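Local coordinates for protein putative peptidase M23 (PDB 2HSI) that binds a zinc ion and probably acts as a metalloendopeptidase of the M23 family, at residues L127-I130 and E131-L134; E136-A139 and A140-F144; I232-K235 and L236-V240. All blocks are in the same frame, centred on the assembly; numbering follows the deposited sequence. Where two conformers were deposited one is given.

Overall arrangement
Two of the three contacts follow each other along helix 127-141, and the third lies much later in the chain. Interaction 1 spans the first turns of that helix and interaction 2 its last turns and the exit into a loop; both are local to the helix, and their centres are about 15 Å apart. Interaction 3 closes, with a beta turn, the short connection between strands 231-232 and 239-240, in the M23 region. All three are in series along the chain, so none nests in or crosses another. The helix lies against strands 199-207, 213-219 and 222-229, and strand 239-240 pairs with strand 199-207; interactions 2 and 3 nevertheless stay about 7 Å apart at their nearest atoms.

Interaction 1: L127-I130 and E131-L134; sequences LKRI and EREL
Arg-129 and Glu-133, one helical turn apart, illustrate how an i to i+4 pair of opposite charges is arranged along a helix. The salt bridge runs from Arg-129 NE to Glu-133 OE2, which stand 2.5 Å apart, an unusually short separation whose exact length is doubtful. OE2 lies at the edge of the guanidinium, in its plane, but the NE donor comes to it from above the carboxylate plane, and the two flat groups are turned 82° against each other. A weak second bond joins NH1 of Arg-129 to the same oxygen, Glu-133 OE2, at 3.1 Å. The arginine reaches there with CG anti to its backbone N (chi1 176°) and an extended chain, while the glutamate CG lies beside its own backbone N.

Four ordinary helical bonds carry the backbone. Glu-131 N meets Leu-127 O at 2.8 Å, and Leu-134 N meets Ile-130 O at the same distance of 2.8 Å. Arg-132 N to Lys-128 O is longer, 3.2 Å. Glu-133 N likewise bonds Arg-129 O, at 2.9 Å.

Away from this pair, the guanidinium of Arg-132 is engaged further along the helix, in a salt bridge with Glu-136. The same side of the helix as the Arg-129 pair meets the end of strand 199-207 and the loop after it: Arg-129 NH1 bonds Asp-206 O, Glu-133 OE1 accepts from Phe-208 N, and Ile-130 rests on Phe-208 and Phe-209.

Interaction 2: E136-A139 and A140-F144; sequences EQTA and AYRRF
Thr-138 and Arg-142 lie side by side and point the same way, the methyl of the first set over the flat end of the second. CG2 of Thr-138 sits above the centre of the guanidinium, 3.4 Å from Arg-142 CZ. The threonine rotamer explains this: with chi1 -62° the methyl is anti to the backbone N, and the hydroxyl turns back to bond Leu-134 O. NE of Arg-142, in turn, forms a salt bridge with Asp-268.

The backbone donors show the helix running out. Ala-140 N bonds Glu-136 O at 3.0 Å and Tyr-141 N bonds Gln-137 O at 3.2 Å, both in the i to i+4 pattern. Arg-142 N instead divides itself between two weak bonds, to Thr-138 O at 3.4 Å and to Ala-139 O at 3.1 Å. Arg-143 N then turns to Ala-140 O, also at 3.2 Å.

Among the polar side chains, Glu-136 is held by Arg-132 and by the Tyr-207 hydroxyl, whereas the amide of Gln-137 uses both ends: OE1 accepts from Asn-210 and NE2 donates to Glu-133 O. Tyr-141, packed on Phe-215 and in a cation-pi contact with Arg-270, lies about 7 Å, side chain to side chain, from the zinc ligand His-261.

The chemistry implies a division of labour at Arg-142, where an apolar methyl covers one face of a cation whose charge is met by an aspartate, while the helical backbone bonds give way to weaker ones.

Interaction 3: I232-K235 and L236-V240; sequences IDVK and LGQQV
Val-234 and Lys-235 both meet the amide end of Gln-238 across a tight reversal of the chain, and Asp-233 joins them through water. The carbonyl O of Asp-233 accepts from a water, 3.1 Å away, which in turn accepts from Gln-238 NE2. Val-234, which is buried, packs its CB against the amide of Gln-238, whose OE1 lies 3.6 Å away, and brings its CG1 within 3.8 Å of Val-240 CG1; the valine side chains cross at about a right angle.

At Lys-235 the reversal itself begins. This is a type II beta turn from Lys-235 to Gln-238, closed by Gln-238 N bonding Lys-235 O at 3.1 Å, with Gly-237 in the third position, where its positive phi of 90° would jam a side chain against the preceding carbonyl. The turn leads into strand 239-240, which lies antiparallel to strand 199-207, and Gly-237 and Gln-238 both form backbone bonds with Val-201.

Lys-235 N also donates to Gln-238 OE1, at 3.0 Å, the donor tilted 22° from the plane of the glutamine's side-chain carbonyl. The extended glutamine, chi1 -175°, carries its amide across the open end of the turn to the N-H of Lys-235. OE1 also accepts from a second water, 2.7 Å from Gln-238 OE1, and Lys-235 NZ donates to that water from the end of a chain bent at its last torsion.

Interaction 1: L127-I130 and E131-L134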
ATOM      1  N   LEU A 127       1.525   8.727 -26.502  1.00 43.82           N
ATOM      2  CA  LEU A 127       2.301   8.070 -25.452  1.00 42.07           C
ATOM      3  C   LEU A 127       2.800   9.112 -24.449  1.00 37.00           C
ATOM      4  O   LEU A 127       3.234   8.780 -23.347  1.00 40.07           O
ATOM      5  CB  LEU A 127       3.476   7.303 -26.076  1.00 45.64           C
ATOM      6  CG  LEU A 127       3.179   6.448 -27.318  1.00 48.94           C
ATOM      7  CD1 LEU A 127       4.458   5.866 -27.912  1.00 51.33           C
ATOM      8  CD2 LEU A 127       2.166   5.350 -27.016  1.00 46.57           C
ATOM      9  N   LYS A 128       2.729  10.375 -24.863  1.00 34.08           N
ATOM     10  CA  LYS A 128       3.039  11.537 -24.045  1.00 37.77           C
ATOM     11  C   LYS A 128       2.088  11.661 -22.856  1.00 38.07           C
ATOM     12  O   LYS A 128       2.515  12.007 -21.747  1.00 36.22           O
ATOM     13  CB  LYS A 128       2.900  12.777 -24.917  1.00 40.43           C
ATOM     14  CG  LYS A 128       3.487  14.053 -24.356  1.00 48.29           C
ATOM     15  CD  LYS A 128       2.947  15.266 -25.118  1.00 56.13           C
ATOM     16  CE  LYS A 128       3.051  15.102 -26.642  1.00 64.33           C
ATOM     17  NZ  LYS A 128       4.247  15.761 -27.221  1.00 68.55           N
ATOM     18  N   ARG A 129       0.800  11.407 -23.105  1.00 36.06           N
ATOM     19  CA  ARG A 129      -0.199  11.275 -22.042  1.00 39.67           C
ATOM     20  C   ARG A 129       0.176  10.137 -21.093  1.00 33.27           C
ATOM     21  O   ARG A 129       0.254  10.358 -19.890  1.00 30.92           O
ATOM     22  CB  ARG A 129      -1.602  11.045 -22.620  1.00 39.41           C
ATOM     23  CG  ARG A 129      -2.690  10.809 -21.574  1.00 46.40           C
ATOM     24  CD  ARG A 129      -3.915  10.094 -22.159  1.00 38.43           C
ATOM     25  NE  ARG A 129      -4.842   9.709 -21.095  1.00 38.70           N
ATOM     26  CZ  ARG A 129      -6.049   9.185 -21.277  1.00 34.92           C
ATOM     27  NH1 ARG A 129      -6.797   8.888 -20.220  1.00 30.33           N
ATOM     28  NH2 ARG A 129      -6.515   8.970 -22.505  1.00 35.57           N
ATOM     29  N   ILE A 130       0.422   8.943 -21.646  1.00 30.82           N
ATOM     30  CA  ILE A 130       0.746   7.741 -20.864  1.00 32.53           C
ATOM     31  C   ILE A 130       1.971   7.953 -19.961  1.00 33.08           C
ATOM     32  O   ILE A 130       1.944   7.556 -18.790  1.00 30.81           O
ATOM     33  CB  ILE A 130       0.871   6.467 -21.776  1.00 36.34           C
ATOM     34  CG1 ILE A 130      -0.526   5.992 -22.214  1.00 40.16           C
ATOM     35  CG2 ILE A 130       1.630   5.337 -21.076  1.00 30.83           C
ATOM     36  CD1 ILE A 130      -0.547   5.062 -23.439  1.00 43.95           C
ATOM     37  N   GLU A 131       3.002   8.610 -20.515  1.00 31.75           N
ATOM     38  CA  GLU A 131       4.221   8.941 -19.779  0.50 33.85           C
ATOM     39  C   GLU A 131       3.910   9.825 -18.568  1.00 32.07           C
ATOM     40  O   GLU A 131       4.403   9.570 -17.469  1.00 29.25           O
ATOM     41  CB  GLU A 131       5.242   9.618 -20.706  0.50 34.91           C
ATOM     42  CG  GLU A 131       6.601   9.906 -20.066  0.50 34.98           C
ATOM     43  CD  GLU A 131       7.658  10.375 -21.062  0.50 42.95           C
ATOM     44  OE1 GLU A 131       8.851  10.089 -20.825  0.50 43.92           O
ATOM     45  OE2 GLU A 131       7.310  11.027 -22.072  0.50 43.06           O
ATOM     46  N   ARG A 132       3.078  10.844 -18.785  1.00 27.01           N
ATOM     47  CA  ARG A 132       2.648  11.765 -17.743  1.00 30.89           C
ATOM     48  C   ARG A 132       1.824  11.058 -16.654  1.00 23.21           C
ATOM     49  O   ARG A 132       2.047  11.291 -15.466  1.00 21.93           O
ATOM     50  CB  ARG A 132       1.848  12.907 -18.369  1.00 33.75           C
ATOM     51  CG  ARG A 132       2.004  14.231 -17.658  1.00 49.09           C
ATOM     52  CD  ARG A 132       0.838  15.160 -17.946  1.00 52.12           C
ATOM     53  NE  ARG A 132      -0.347  14.794 -17.167  1.00 61.75           N
ATOM     54  CZ  ARG A 132      -1.411  14.155 -17.650  1.00 57.49           C
ATOM     55  NH1 ARG A 132      -1.470  13.803 -18.929  1.00 58.78           N
ATOM     56  NH2 ARG A 132      -2.423  13.865 -16.847  1.00 48.07           N
ATOM     57  N   GLU A 133       0.907  10.183 -17.075  1.00 25.00           N
ATOM     58  CA  GLU A 133       0.075   9.358 -16.173  1.00 23.87           C
ATOM     59  C   GLU A 133       0.869   8.350 -15.336  1.00 24.79           C
ATOM     60  O   GLU A 133       0.572   8.145 -14.153  1.00 18.98           O
ATOM     61  CB  GLU A 133      -1.022   8.636 -16.963  1.00 22.74           C
ATOM     62  CG  GLU A 133      -1.998   9.597 -17.664  1.00 19.85           C
ATOM     63  CD  GLU A 133      -3.086   8.893 -18.445  1.00 22.66           C
ATOM     64  OE1 GLU A 133      -2.925   7.707 -18.800  1.00 24.96           O
ATOM     65  OE2 GLU A 133      -4.125   9.535 -18.705  1.00 26.41           O
ATOM     66  N   LEU A 134       1.869   7.721 -15.953  1.00 23.88           N
ATOM     67  CA  LEU A 134       2.824   6.887 -15.228  1.00 27.29           C
ATOM     68  C   LEU A 134       3.608   7.703 -14.203  1.00 21.77           C
ATOM     69  O   LEU A 134       3.782   7.258 -13.068  1.00 20.23           O
ATOM     70  CB  LEU A 134       3.780   6.158 -16.191  1.00 29.78           C
ATOM     71  CG  LEU A 134       4.964   5.379 -15.592  1.00 37.57           C
ATOM     72  CD1 LEU A 134       4.496   4.191 -14.740  1.00 29.81           C
ATOM     73  CD2 LEU A 134       5.932   4.925 -16.690  1.00 33.98           C
TER

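Interaction 2: E136-A139 and A140-F144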
ATOM      1  N   GLU A 136       2.728  10.540 -12.683  1.00 18.62           N
ATOM      2  CA  GLU A 136       1.838  10.963 -11.591  1.00 21.48           C
ATOM      3  C   GLU A 136       1.654   9.850 -10.573  1.00 16.30           C
ATOM      4  O   GLU A 136       1.705  10.084  -9.354  1.00 18.64           O
ATOM      5  CB  GLU A 136       0.459  11.355 -12.127  1.00 18.54           C
ATOM      6  CG  GLU A 136       0.410  12.686 -12.839  1.00 35.10           C
ATOM      7  CD  GLU A 136      -0.941  12.951 -13.483  1.00 41.22           C
ATOM      8  OE1 GLU A 136      -1.960  12.360 -13.047  1.00 34.21           O
ATOM      9  OE2 GLU A 136      -0.980  13.752 -14.432  1.00 38.94           O
ATOM     10  N   GLN A 137       1.419   8.644 -11.077  1.00 13.77           N
ATOM     11  CA  GLN A 137       1.199   7.488 -10.221  1.00 16.76           C
ATOM     12  C   GLN A 137       2.467   7.069  -9.471  1.00 19.80           C
ATOM     13  O   GLN A 137       2.406   6.701  -8.294  1.00 17.86           O
ATOM     14  CB  GLN A 137       0.619   6.332 -11.024  1.00 19.33           C
ATOM     15  CG  GLN A 137      -0.840   6.554 -11.383  1.00 24.36           C
ATOM     16  CD  GLN A 137      -1.382   5.514 -12.334  1.00 27.68           C
ATOM     17  OE1 GLN A 137      -2.074   4.591 -11.919  1.00 22.31           O
ATOM     18  NE2 GLN A 137      -1.079   5.663 -13.624  1.00 25.67           N
ATOM     19  N   THR A 138       3.607   7.146 -10.159  1.00 19.10           N
ATOM     20  CA  THR A 138       4.916   6.861  -9.555  1.00 21.54           C
ATOM     21  C   THR A 138       5.212   7.830  -8.389  1.00 20.25           C
ATOM     22  O   THR A 138       5.592   7.398  -7.283  1.00 21.65           O
ATOM     23  CB  THR A 138       6.036   6.887 -10.638  1.00 24.46           C
ATOM     24  OG1 THR A 138       5.780   5.859 -11.608  1.00 25.20           O
ATOM     25  CG2 THR A 138       7.408   6.659 -10.023  1.00 25.02           C
ATOM     26  N   ALA A 139       4.985   9.121  -8.627  1.00 19.99           N
ATOM     27  CA  ALA A 139       5.131  10.148  -7.592  1.00 20.99           C
ATOM     28  C   ALA A 139       4.215   9.914  -6.392  1.00 19.19           C
ATOM     29  O   ALA A 139       4.644  10.081  -5.251  1.00 20.68           O
ATOM     30  CB  ALA A 139       4.905  11.531  -8.169  1.00 24.03           C
ATOM     31  N   ALA A 140       2.967   9.509  -6.650  1.00 17.96           N
ATOM     32  CA  ALA A 140       1.997   9.273  -5.565  1.00 20.03           C
ATOM     33  C   ALA A 140       2.422   8.148  -4.611  1.00 20.05           C
ATOM     34  O   ALA A 140       2.344   8.296  -3.389  1.00 17.21           O
ATOM     35  CB  ALA A 140       0.628   8.991  -6.122  1.00 15.91           C
ATOM     36  N   TYR A 141       2.885   7.032  -5.163  1.00 18.52           N
ATOM     37  CA  TYR A 141       3.396   5.939  -4.326  1.00 15.47           C
ATOM     38  C   TYR A 141       4.616   6.319  -3.474  1.00 16.57           C
ATOM     39  O   TYR A 141       4.853   5.712  -2.424  1.00 19.02           O
ATOM     40  CB  TYR A 141       3.735   4.732  -5.182  1.00 20.97           C
ATOM     41  CG  TYR A 141       2.552   3.949  -5.707  1.00 18.57           C
ATOM     42  CD1 TYR A 141       1.537   3.481  -4.856  1.00 17.47           C
ATOM     43  CD2 TYR A 141       2.482   3.625  -7.057  1.00 25.14           C
ATOM     44  CE1 TYR A 141       0.470   2.721  -5.359  1.00 18.57           C
ATOM     45  CE2 TYR A 141       1.443   2.880  -7.560  1.00 19.28           C
ATOM     46  CZ  TYR A 141       0.439   2.430  -6.720  1.00 22.80           C
ATOM     47  OH  TYR A 141      -0.582   1.699  -7.276  1.00 24.53           O
ATOM     48  N   ARG A 142       5.370   7.325  -3.927  1.00 16.24           N
ATOM     49  CA  ARG A 142       6.568   7.789  -3.236  1.00 14.24           C
ATOM     50  C   ARG A 142       6.294   8.879  -2.204  1.00 19.66           C
ATOM     51  O   ARG A 142       7.210   9.316  -1.520  1.00 17.70           O
ATOM     52  CB  ARG A 142       7.619   8.268  -4.240  1.00 21.63           C
ATOM     53  CG  ARG A 142       8.266   7.118  -4.972  1.00 22.73           C
ATOM     54  CD  ARG A 142       9.011   7.554  -6.211  1.00 29.35           C
ATOM     55  NE  ARG A 142       9.485   6.377  -6.930  1.00 28.63           N
ATOM     56  CZ  ARG A 142      10.192   6.405  -8.057  1.00 35.76           C
ATOM     57  NH1 ARG A 142      10.507   7.560  -8.629  1.00 29.61           N
ATOM     58  NH2 ARG A 142      10.567   5.268  -8.622  1.00 29.15           N
ATOM     59  N   ARG A 143       5.038   9.310  -2.088  1.00 19.28           N
ATOM     60  CA  ARG A 143       4.657  10.239  -1.022  1.00 18.72           C
ATOM     61  C   ARG A 143       4.898   9.624   0.373  1.00 15.15           C
ATOM     62  O   ARG A 143       4.534   8.469   0.624  1.00 17.75           O
ATOM     63  CB  ARG A 143       3.205  10.677  -1.166  1.00 16.23           C
ATOM     64  CG  ARG A 143       2.856  11.882  -0.301  1.00 31.51           C
ATOM     65  CD  ARG A 143       1.411  11.813   0.111  1.00 33.85           C
ATOM     66  NE  ARG A 143       0.957  12.947   0.919  1.00 44.56           N
ATOM     67  CZ  ARG A 143       0.540  14.112   0.424  1.00 55.85           C
ATOM     68  NH1 ARG A 143       0.532  14.329  -0.890  1.00 45.85           N
ATOM     69  NH2 ARG A 143       0.126  15.066   1.248  1.00 45.23           N
ATOM     70  N   PHE A 144       5.556  10.379   1.244  1.00 15.22           N
ATOM     71  CA  PHE A 144       5.821   9.925   2.605  1.00 18.93           C
ATOM     72  C   PHE A 144       5.381  11.002   3.601  1.00 16.49           C
ATOM     73  O   PHE A 144       6.177  11.821   4.041  1.00 19.99           O
ATOM     74  CB  PHE A 144       7.308   9.551   2.786  1.00 14.40           C
ATOM     75  CG  PHE A 144       7.595   8.778   4.055  1.00 21.26           C
ATOM     76  CD1 PHE A 144       7.407   7.395   4.106  1.00 17.20           C
ATOM     77  CD2 PHE A 144       8.037   9.431   5.200  1.00 16.54           C
ATOM     78  CE1 PHE A 144       7.675   6.682   5.299  1.00 14.53           C
ATOM     79  CE2 PHE A 144       8.286   8.737   6.384  1.00 18.42           C
ATOM     80  CZ  PHE A 144       8.104   7.365   6.430  1.00 12.16           C
TER

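Interaction 3: I232-K235 and L236-V240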
ATOM      1  N   ILE A 232     -16.016   8.068  -8.850  1.00 20.83           N
ATOM      2  CA  ILE A 232     -15.191   8.490  -7.712  1.00 24.24           C
ATOM      3  C   ILE A 232     -15.980   9.535  -6.910  1.00 21.89           C
ATOM      4  O   ILE A 232     -16.381  10.562  -7.457  1.00 23.75           O
ATOM      5  CB  ILE A 232     -13.807   9.061  -8.174  1.00 23.00           C
ATOM      6  CG1 ILE A 232     -12.954   7.960  -8.828  1.00 24.59           C
ATOM      7  CG2 ILE A 232     -13.050   9.702  -7.000  1.00 22.38           C
ATOM      8  CD1 ILE A 232     -11.720   8.463  -9.550  1.00 26.48           C
ATOM      9  N   ASP A 233     -16.200   9.253  -5.620  1.00 20.63           N
ATOM     10  CA  ASP A 233     -17.088  10.045  -4.751  1.00 24.04           C
ATOM     11  C   ASP A 233     -16.344  11.022  -3.851  1.00 26.61           C
ATOM     12  O   ASP A 233     -16.966  11.803  -3.120  1.00 25.13           O
ATOM     13  CB  ASP A 233     -17.939   9.113  -3.870  1.00 24.34           C
ATOM     14  CG  ASP A 233     -18.924   8.289  -4.677  1.00 31.66           C
ATOM     15  OD1 ASP A 233     -19.243   8.712  -5.796  1.00 30.88           O
ATOM     16  OD2 ASP A 233     -19.375   7.230  -4.201  1.00 37.63           O
ATOM     17  N   VAL A 234     -15.018  10.963  -3.902  1.00 20.97           N
ATOM     18  CA  VAL A 234     -14.148  11.803  -3.083  1.00 21.73           C
ATOM     19  C   VAL A 234     -13.417  12.869  -3.910  1.00 22.19           C
ATOM     20  O   VAL A 234     -13.360  12.789  -5.140  1.00 23.91           O
ATOM     21  CB  VAL A 234     -13.114  10.948  -2.297  1.00 21.41           C
ATOM     22  CG1 VAL A 234     -13.812  10.155  -1.193  1.00 21.82           C
ATOM     23  CG2 VAL A 234     -12.352  10.005  -3.248  1.00 19.01           C
ATOM     24  N   LYS A 235     -12.858  13.859  -3.218  1.00 19.54           N
ATOM     25  CA  LYS A 235     -12.113  14.947  -3.856  1.00 16.72           C
ATOM     26  C   LYS A 235     -10.632  14.867  -3.499  1.00 19.63           C
ATOM     27  O   LYS A 235     -10.267  14.313  -2.460  1.00 16.36           O
ATOM     28  CB  LYS A 235     -12.663  16.309  -3.420  1.00 18.20           C
ATOM     29  CG  LYS A 235     -14.131  16.530  -3.764  1.00 26.54           C
ATOM     30  CD  LYS A 235     -14.567  17.958  -3.466  1.00 31.72           C
ATOM     31  CE  LYS A 235     -16.024  18.175  -3.837  1.00 44.32           C
ATOM     32  NZ  LYS A 235     -16.943  17.272  -3.091  1.00 45.68           N
ATOM     33  N   LEU A 236      -9.785  15.434  -4.355  1.00 18.45           N
ATOM     34  CA  LEU A 236      -8.347  15.522  -4.079  1.00 22.24           C
ATOM     35  C   LEU A 236      -8.080  16.273  -2.770  1.00 17.92           C
ATOM     36  O   LEU A 236      -8.578  17.374  -2.575  1.00 16.43           O
ATOM     37  CB  LEU A 236      -7.616  16.210  -5.236  1.00 23.44           C
ATOM     38  CG  LEU A 236      -6.091  16.310  -5.129  1.00 21.95           C
ATOM     39  CD1 LEU A 236      -5.445  14.905  -5.133  1.00 18.89           C
ATOM     40  CD2 LEU A 236      -5.532  17.182  -6.263  1.00 25.01           C
ATOM     41  N   GLY A 237      -7.292  15.666  -1.888  1.00 18.12           N
ATOM     42  CA  GLY A 237      -6.976  16.258  -0.590  1.00 18.50           C
ATOM     43  C   GLY A 237      -7.941  15.896   0.532  1.00 20.58           C
ATOM     44  O   GLY A 237      -7.691  16.219   1.700  1.00 17.21           O
ATOM     45  N   GLN A 238      -9.033  15.222   0.189  1.00 17.33           N
ATOM     46  CA  GLN A 238     -10.068  14.875   1.176  1.00 19.27           C
ATOM     47  C   GLN A 238      -9.593  13.836   2.190  1.00 18.79           C
ATOM     48  O   GLN A 238      -8.988  12.824   1.833  1.00 15.30           O
ATOM     49  CB  GLN A 238     -11.341  14.371   0.492  1.00 18.87           C
ATOM     50  CG  GLN A 238     -12.512  14.109   1.444  1.00 19.70           C
ATOM     51  CD  GLN A 238     -13.781  13.715   0.736  1.00 19.38           C
ATOM     52  OE1 GLN A 238     -13.936  13.938  -0.464  1.00 19.69           O
ATOM     53  NE2 GLN A 238     -14.703  13.125   1.478  1.00 22.55           N
ATOM     54  N   GLN A 239      -9.885  14.093   3.458  1.00 15.84           N
ATOM     55  CA  GLN A 239      -9.547  13.155   4.518  1.00 17.57           C
ATOM     56  C   GLN A 239     -10.737  12.258   4.777  1.00 20.91           C
ATOM     57  O   GLN A 239     -11.831  12.730   5.102  1.00 20.48           O
ATOM     58  CB  GLN A 239      -9.072  13.898   5.770  1.00 18.31           C
ATOM     59  CG  GLN A 239      -7.866  14.810   5.478  1.00 27.33           C
ATOM     60  CD  GLN A 239      -7.249  15.459   6.711  1.00 32.20           C
ATOM     61  OE1 GLN A 239      -7.148  14.844   7.774  1.00 27.10           O
ATOM     62  NE2 GLN A 239      -6.806  16.707   6.561  1.00 28.94           N
ATOM     63  N   VAL A 240     -10.528  10.961   4.585  1.00 16.11           N
ATOM     64  CA  VAL A 240     -11.608   9.973   4.663  1.00 20.96           C
ATOM     65  C   VAL A 240     -11.384   9.029   5.841  1.00 18.15           C
ATOM     66  O   VAL A 240     -10.246   8.699   6.151  1.00 18.03           O
ATOM     67  CB  VAL A 240     -11.798   9.188   3.312  1.00 22.67           C
ATOM     68  CG1 VAL A 240     -12.159  10.139   2.192  1.00 22.75           C
ATOM     69  CG2 VAL A 240     -10.566   8.367   2.940  1.00 27.36           C
TER
HETATM   70  O   HOH W   1     -17.127  12.264  -0.104  1.00 23.36           O
HETATM   71  O   HOH W   2     -15.917  15.747  -0.719  1.00 26.63           O